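Local coordinates for protein BIM1 (Saccharomyces cerevisiae, PDB 2QJX) that binds microtubules and tracks their growing plus ends, the domain described here being its calponin-homology domain, at residues 17-25 against 33-42. Numbering follows the deposited sequence.
Sequences TWLNGLLNL and CGTGAAYCQI
Leu23 and Gln41 pass alongside each other in opposite directions, and here the packing is tight: Leu23 CD2 lies 3.5 Å from Gln41 CG, while Leu23 CD1 sits 3.8 Å from the carbonyl O of Ala38. Leu19 extends the buried part: CG anti to the backbone N (chi1 -178°) points it at the other segment, where its methyls diverge, CD1 to within 3.7 Å of Ile42 CD1, the side chains meeting at about a right angle, and CD2 to 3.6 Å from Cys33 SG. The axes of 17-23 and 37-42 approach to 11.3 Å at 62°, two well-separated helices bridged by side chains within the all-helical calponin-homology fold, where helix 95-112 also reaches Ile42 through Leu102. The polar end of Gln41 turns to the C-terminal part of the chain, OE1 bonding Arg124 NH1 and NE2 bonding Tyr118 OH and Pro120 O. With an alanine here, loss of CG and CD would probably open a gap beside Leu23 CD2 and leave the Tyr118 hydroxyl and Pro120 carbonyl without their amide mate. Contact is looser at partly exposed Trp18 and Leu22: Leu22 CD2 stands 4.5 Å from Ile42 CG1, and the Trp18 ring meets Ile42 CD1 obliquely, through CZ3 at 4.2 Å.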
loop_
_atom_site.group_PDB
_atom_site.type_symbol
_atom_site.label_atom_id
_atom_site.label_comp_id
_atom_site.label_asym_id
_atom_site.label_seq_id
_atom_site.Cartn_x
_atom_site.Cartn_y
_atom_site.Cartn_z
ATOM N N THR A 17 9.217 -9.536 -3.337
ATOM C CA THR A 17 10.564 -9.319 -2.834
ATOM C C THR A 17 10.842 -7.818 -2.760
ATOM O O THR A 17 11.411 -7.333 -1.784
ATOM C CB THR A 17 11.604 -10.018 -3.735
ATOM O OG1 THR A 17 11.450 -11.441 -3.612
ATOM C CG2 THR A 17 13.022 -9.627 -3.330
ATOM N N TRP A 18 10.422 -7.089 -3.789
ATOM C CA TRP A 18 10.612 -5.639 -3.828
ATOM C C TRP A 18 9.868 -4.982 -2.675
ATOM O O TRP A 18 10.434 -4.180 -1.943
ATOM C CB TRP A 18 10.082 -5.060 -5.142
ATOM C CG TRP A 18 9.997 -3.550 -5.143
ATOM C CD1 TRP A 18 11.035 -2.665 -5.258
ATOM C CD2 TRP A 18 8.809 -2.758 -5.008
ATOM N NE1 TRP A 18 10.565 -1.374 -5.205
ATOM C CE2 TRP A 18 9.204 -1.401 -5.052
ATOM C CE3 TRP A 18 7.449 -3.062 -4.853
ATOM C CZ2 TRP A 18 8.284 -0.348 -4.950
ATOM C CZ3 TRP A 18 6.536 -2.015 -4.750
ATOM C CH2 TRP A 18 6.963 -0.673 -4.800
ATOM N N LEU A 19 8.590 -5.327 -2.527
ATOM C CA LEU A 19 7.756 -4.760 -1.470
ATOM C C LEU A 19 8.275 -5.066 -0.070
ATOM O O LEU A 19 8.306 -4.190 0.798
ATOM C CB LEU A 19 6.323 -5.288 -1.599
ATOM C CG LEU A 19 5.307 -4.750 -0.590
ATOM C CD1 LEU A 19 5.096 -3.268 -0.829
ATOM C CD2 LEU A 19 3.992 -5.511 -0.735
ATOM N N ASN A 20 8.669 -6.315 0.158
ATOM C CA ASN A 20 9.165 -6.707 1.468
ATOM C C ASN A 20 10.417 -5.937 1.859
ATOM O O ASN A 20 10.581 -5.573 3.019
ATOM C CB ASN A 20 9.446 -8.215 1.521
ATOM C CG ASN A 20 8.177 -9.043 1.640
ATOM O OD1 ASN A 20 7.157 -8.573 2.152
ATOM N ND2 ASN A 20 8.241 -10.291 1.185
ATOM N N GLY A 21 11.296 -5.692 0.894
ATOM C CA GLY A 21 12.511 -4.955 1.189
ATOM C C GLY A 21 12.211 -3.481 1.399
ATOM O O GLY A 21 12.761 -2.844 2.298
ATOM N N LEU A 22 11.319 -2.945 0.573
ATOM C CA LEU A 22 10.937 -1.540 0.644
ATOM C C LEU A 22 10.311 -1.157 1.978
ATOM O O LEU A 22 10.680 -0.148 2.574
ATOM C CB LEU A 22 9.945 -1.209 -0.475
ATOM C CG LEU A 22 9.427 0.233 -0.518
ATOM C CD1 LEU A 22 10.543 1.171 -0.950
ATOM C CD2 LEU A 22 8.260 0.332 -1.483
ATOM N N LEU A 23 9.358 -1.959 2.444
ATOM C CA LEU A 23 8.663 -1.648 3.690
ATOM C C LEU A 23 9.014 -2.535 4.879
ATOM O O LEU A 23 8.374 -2.452 5.928
ATOM C CB LEU A 23 7.151 -1.699 3.452
ATOM C CG LEU A 23 6.622 -0.722 2.398
ATOM C CD1 LEU A 23 5.119 -0.853 2.279
ATOM C CD2 LEU A 23 7.007 0.700 2.783
ATOM N N ASN A 24 10.042 -3.362 4.728
ATOM C CA ASN A 24 10.427 -4.279 5.795
ATOM C C ASN A 24 9.228 -5.114 6.227
ATOM O O ASN A 24 8.849 -5.137 7.408
ATOM C CB ASN A 24 10.983 -3.534 7.006
ATOM C CG ASN A 24 11.343 -4.473 8.141
ATOM O OD1 ASN A 24 12.036 -5.469 7.936
ATOM N ND2 ASN A 24 10.868 -4.164 9.346
ATOM N N LEU A 25 8.625 -5.780 5.252
ATOM C CA LEU A 25 7.476 -6.639 5.491
ATOM C C LEU A 25 7.905 -8.078 5.242
ATOM O O LEU A 25 9.021 -8.331 4.779
ATOM C CB LEU A 25 6.321 -6.270 4.556
ATOM C CG LEU A 25 5.716 -4.878 4.759
ATOM C CD1 LEU A 25 4.601 -4.637 3.749
ATOM C CD2 LEU A 25 5.189 -4.768 6.181
ATOM N N CYS A 33 -1.795 -8.227 0.161
ATOM C CA CYS A 33 -1.872 -6.789 -0.072
ATOM C C CYS A 33 -3.320 -6.324 -0.118
ATOM O O CYS A 33 -3.600 -5.129 -0.145
ATOM C CB CYS A 33 -1.181 -6.420 -1.382
ATOM S SG CYS A 33 0.597 -6.629 -1.340
ATOM N N GLY A 34 -4.243 -7.279 -0.125
ATOM C CA GLY A 34 -5.646 -6.922 -0.176
ATOM C C GLY A 34 -6.141 -6.124 1.017
ATOM O O GLY A 34 -7.190 -5.487 0.925
ATOM N N THR A 35 -5.399 -6.139 2.128
ATOM C CA THR A 35 -5.827 -5.413 3.328
ATOM C C THR A 35 -5.685 -3.910 3.154
ATOM O O THR A 35 -6.225 -3.139 3.943
ATOM C CB THR A 35 -5.025 -5.823 4.586
ATOM O OG1 THR A 35 -3.695 -5.289 4.509
ATOM C CG2 THR A 35 -4.955 -7.337 4.707
ATOM N N GLY A 36 -4.944 -3.507 2.125
ATOM C CA GLY A 36 -4.750 -2.096 1.844
ATOM C C GLY A 36 -3.695 -1.360 2.654
ATOM O O GLY A 36 -3.348 -0.223 2.327
ATOM N N ALA A 37 -3.180 -1.991 3.703
ATOM C CA ALA A 37 -2.178 -1.361 4.556
ATOM C C ALA A 37 -0.877 -1.038 3.803
ATOM O O ALA A 37 -0.373 0.090 3.869
ATOM C CB ALA A 37 -1.890 -2.258 5.758
ATOM N N ALA A 38 -0.335 -2.020 3.092
ATOM C CA ALA A 38 0.898 -1.812 2.338
ATOM C C ALA A 38 0.723 -0.728 1.277
ATOM O O ALA A 38 1.619 0.091 1.068
ATOM C CB ALA A 38 1.347 -3.125 1.684
ATOM N N TYR A 39 -0.424 -0.724 0.600
ATOM C CA TYR A 39 -0.691 0.282 -0.428
ATOM C C TYR A 39 -0.588 1.679 0.178
ATOM O O TYR A 39 0.019 2.582 -0.406
ATOM C CB TYR A 39 -2.092 0.084 -1.017
ATOM C CG TYR A 39 -2.283 -1.223 -1.757
ATOM C CD1 TYR A 39 -3.556 -1.770 -1.917
ATOM C CD2 TYR A 39 -1.196 -1.915 -2.294
ATOM C CE1 TYR A 39 -3.743 -2.977 -2.588
ATOM C CE2 TYR A 39 -1.371 -3.121 -2.972
ATOM C CZ TYR A 39 -2.647 -3.647 -3.112
ATOM O OH TYR A 39 -2.824 -4.848 -3.763
ATOM N N CYS A 40 -1.196 1.855 1.347
ATOM C CA CYS A 40 -1.155 3.140 2.030
ATOM C C CYS A 40 0.279 3.556 2.308
ATOM O O CYS A 40 0.653 4.697 2.054
ATOM C CB CYS A 40 -1.898 3.078 3.369
ATOM S SG CYS A 40 -3.692 3.126 3.241
ATOM N N GLN A 41 1.080 2.640 2.846
ATOM C CA GLN A 41 2.454 2.999 3.164
ATOM C C GLN A 41 3.336 3.231 1.951
ATOM O O GLN A 41 4.309 3.980 2.033
ATOM C CB GLN A 41 3.107 1.980 4.101
ATOM C CG GLN A 41 4.501 2.441 4.528
ATOM C CD GLN A 41 4.959 1.862 5.840
ATOM O OE1 GLN A 41 4.707 0.696 6.140
ATOM N NE2 GLN A 41 5.659 2.671 6.628
ATOM N N ILE A 42 3.028 2.596 0.825
ATOM C CA ILE A 42 3.828 2.857 -0.365
ATOM C C ILE A 42 3.584 4.327 -0.701
ATOM O O ILE A 42 4.513 5.072 -1.025
ATOM C CB ILE A 42 3.401 1.991 -1.564
ATOM C CG1 ILE A 42 3.806 0.537 -1.319
ATOM C CG2 ILE A 42 4.065 2.500 -2.840
ATOM C CD1 ILE A 42 3.451 -0.391 -2.456
#